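Local atomic coordinates of tryptophan halogenase (Shewanella frigidimarina, PDB entry 2PYX), a protein that probably acts as an FAD-binding, flavin-dependent halogenase of the tryptophan halogenase family, with monooxygenase-type chemistry. Residues 142-147 against 501-505. Numbering follows the deposited sequence.
Sequences CSQQVL and TQALS
L147 sets its two methyls against different parts of helix 484-507: CD2 against the backbone at S505, CD1 against the side chain of L504. CD2 lies 3.4 Å from the CA of S505, close against the helix surface. CD1 meets CB of L504 at 3.7 Å, and the two leucine side chains cross at about a right angle. The CG of L147 is anti to its carbonyl carbon (chi1 -59°), which carries the fork across to this helix. CD1 of L504 continues past it to OG of S143. That hydroxyl is hydrogen-bonded to N166, whose loop also touches both leucines. T501 fits between S143 and V146. Its methyl CG2 sits 3.7 Å from CB of V146, and these side chains also cross nearly perpendicularly. OG1 of T501 is anti to the carbonyl carbon (chi1 -57°), which turns the hydroxyl toward S143, 3.2 Å from its CB. A water donates to OG1 of T501 and to the carbonyl O of C142, 3.1 Å from each. Cutting L147 back to an alanine is likely to open a gap against L504 and S505, where both methyls now pack. The contact lies away from the predicted flavin and substrate sites. N497, one turn earlier on helix 484-507, accepts from T501 OG1 and adds a direct bond to the C142 carbonyl. Between 142-147 and 501-505 themselves, apolar packing and one water bridge do the joining, with no direct hydrogen bond.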
ATOM      1  N   CYS A 142       3.670  -9.456  19.300  1.00 14.27           N
ATOM      2  CA  CYS A 142       2.428  -9.662  18.580  0.50 14.14           C
ATOM      3  C   CYS A 142       2.177 -11.139  18.410  1.00 15.82           C
ATOM      4  O   CYS A 142       3.024 -11.967  18.716  1.00 17.03           O
ATOM      5  CB  CYS A 142       2.403  -8.928  17.217  0.50 12.10           C
ATOM      6  SG  CYS A 142       3.291  -9.784  15.849  0.50  9.51           S
ATOM      7  N   SER A 143       0.952 -11.466  18.023  1.00 14.79           N
ATOM      8  CA  SER A 143       0.595 -12.872  17.806  1.00 13.06           C
ATOM      9  C   SER A 143       0.729 -13.273  16.344  1.00 15.53           C
ATOM     10  O   SER A 143       0.799 -14.450  16.014  1.00 14.82           O
ATOM     11  CB  SER A 143      -0.831 -13.168  18.312  1.00 16.33           C
ATOM     12  OG  SER A 143      -1.797 -12.423  17.599  1.00 18.81           O
ATOM     13  N   GLN A 144       0.810 -12.299  15.437  1.00 17.25           N
ATOM     14  CA  GLN A 144       0.782 -12.615  14.004  1.00 16.98           C
ATOM     15  C   GLN A 144       1.977 -13.359  13.478  1.00 18.68           C
ATOM     16  O   GLN A 144       1.895 -14.046  12.461  1.00 19.85           O
ATOM     17  CB  GLN A 144       0.615 -11.328  13.183  1.00 17.51           C
ATOM     18  CG  GLN A 144      -0.805 -10.970  13.044  1.00 16.99           C
ATOM     19  CD  GLN A 144      -1.074  -9.704  12.244  1.00 14.84           C
ATOM     20  OE1 GLN A 144      -0.313  -8.762  12.323  1.00 14.41           O
ATOM     21  NE2 GLN A 144      -2.216  -9.666  11.539  1.00 13.31           N
ATOM     22  N   GLN A 145       3.131 -13.215  14.112  1.00 18.87           N
ATOM     23  CA  GLN A 145       4.308 -13.942  13.630  1.00 19.58           C
ATOM     24  C   GLN A 145       4.014 -15.432  13.677  1.00 19.61           C
ATOM     25  O   GLN A 145       4.071 -16.116  12.654  1.00 22.74           O
ATOM     26  CB  GLN A 145       5.575 -13.599  14.413  1.00 20.44           C
ATOM     27  CG  GLN A 145       6.842 -14.391  14.071  1.00 25.61           C
ATOM     28  CD  GLN A 145       7.227 -14.322  12.580  1.00 27.78           C
ATOM     29  OE1 GLN A 145       6.388 -14.525  11.693  1.00 38.15           O
ATOM     30  NE2 GLN A 145       8.482 -14.031  12.309  1.00 40.49           N
ATOM     31  N   VAL A 146       3.610 -15.899  14.853  1.00 19.11           N
ATOM     32  CA  VAL A 146       3.287 -17.303  15.058  1.00 17.66           C
ATOM     33  C   VAL A 146       2.080 -17.732  14.214  1.00 15.98           C
ATOM     34  O   VAL A 146       2.128 -18.774  13.578  1.00 17.37           O
ATOM     35  CB  VAL A 146       3.061 -17.600  16.567  1.00 18.34           C
ATOM     36  CG1 VAL A 146       2.482 -18.983  16.744  1.00 20.57           C
ATOM     37  CG2 VAL A 146       4.377 -17.448  17.334  1.00 21.81           C
ATOM     38  N   LEU A 147       1.024 -16.916  14.178  1.00 14.65           N
ATOM     39  CA  LEU A 147      -0.196 -17.302  13.503  1.00 13.53           C
ATOM     40  C   LEU A 147      -0.028 -17.366  11.983  1.00 14.99           C
ATOM     41  O   LEU A 147      -0.526 -18.262  11.326  1.00 13.70           O
ATOM     42  CB  LEU A 147      -1.333 -16.366  13.905  1.00 14.32           C
ATOM     43  CG  LEU A 147      -1.622 -16.351  15.419  1.00 14.44           C
ATOM     44  CD1 LEU A 147      -2.562 -15.233  15.833  1.00 15.44           C
ATOM     45  CD2 LEU A 147      -2.197 -17.670  15.876  1.00 18.60           C
ATOM     46  N   THR A 501      -1.551 -15.299  21.863  1.00 16.32           N
ATOM     47  CA  THR A 501      -1.014 -16.034  20.738  1.00 16.03           C
ATOM     48  C   THR A 501      -1.414 -17.510  20.822  1.00 16.81           C
ATOM     49  O   THR A 501      -1.898 -18.111  19.850  1.00 16.41           O
ATOM     50  CB  THR A 501       0.525 -15.909  20.678  1.00 18.07           C
ATOM     51  OG1 THR A 501       0.881 -14.519  20.601  1.00 16.33           O
ATOM     52  CG2 THR A 501       1.084 -16.660  19.497  1.00 19.07           C
ATOM     53  N   GLN A 502      -1.218 -18.092  21.999  1.00 18.70           N
ATOM     54  CA  GLN A 502      -1.531 -19.498  22.177  1.00 19.93           C
ATOM     55  C   GLN A 502      -3.023 -19.734  21.947  1.00 19.60           C
ATOM     56  O   GLN A 502      -3.389 -20.694  21.264  1.00 20.07           O
ATOM     57  CB  GLN A 502      -1.077 -19.968  23.561  1.00 21.47           C
ATOM     58  CG  GLN A 502      -1.359 -21.434  23.843  1.00 33.56           C
ATOM     59  CD  GLN A 502      -0.270 -22.371  23.316  1.00 46.43           C
ATOM     60  OE1 GLN A 502       0.407 -22.090  22.314  1.00 47.23           O
ATOM     61  NE2 GLN A 502      -0.099 -23.500  24.002  1.00 53.29           N
ATOM     62  N   ALA A 503      -3.871 -18.865  22.492  1.00 18.30           N
ATOM     63  CA  ALA A 503      -5.322 -19.072  22.375  1.00 16.48           C
ATOM     64  C   ALA A 503      -5.731 -18.979  20.911  1.00 18.28           C
ATOM     65  O   ALA A 503      -6.425 -19.845  20.383  1.00 19.51           O
ATOM     66  CB  ALA A 503      -6.090 -18.086  23.219  1.00 20.77           C
ATOM     67  N   LEU A 504      -5.264 -17.942  20.221  1.00 16.11           N
ATOM     68  CA  LEU A 504      -5.626 -17.771  18.818  1.00 15.59           C
ATOM     69  C   LEU A 504      -5.091 -18.889  17.951  1.00 14.12           C
ATOM     70  O   LEU A 504      -5.733 -19.279  16.967  1.00 14.53           O
ATOM     71  CB  LEU A 504      -5.118 -16.418  18.290  1.00 14.89           C
ATOM     72  CG  LEU A 504      -5.870 -15.219  18.839  1.00 16.62           C
ATOM     73  CD1 LEU A 504      -5.176 -13.932  18.442  1.00 20.24           C
ATOM     74  CD2 LEU A 504      -7.297 -15.168  18.344  1.00 17.60           C
ATOM     75  N   SER A 505      -3.914 -19.416  18.277  1.00 15.21           N
ATOM     76  CA  SER A 505      -3.300 -20.458  17.451  1.00 15.57           C
ATOM     77  C   SER A 505      -4.150 -21.725  17.413  1.00 15.18           C
ATOM     78  O   SER A 505      -4.091 -22.500  16.460  1.00 15.84           O
ATOM     79  CB  SER A 505      -1.872 -20.789  17.913  1.00 18.29           C
ATOM     80  OG  SER A 505      -1.882 -21.630  19.067  1.00 21.23           O
TER
HETATM   81  O   HOH W   1       3.908 -14.615  20.095  1.00 20.30           O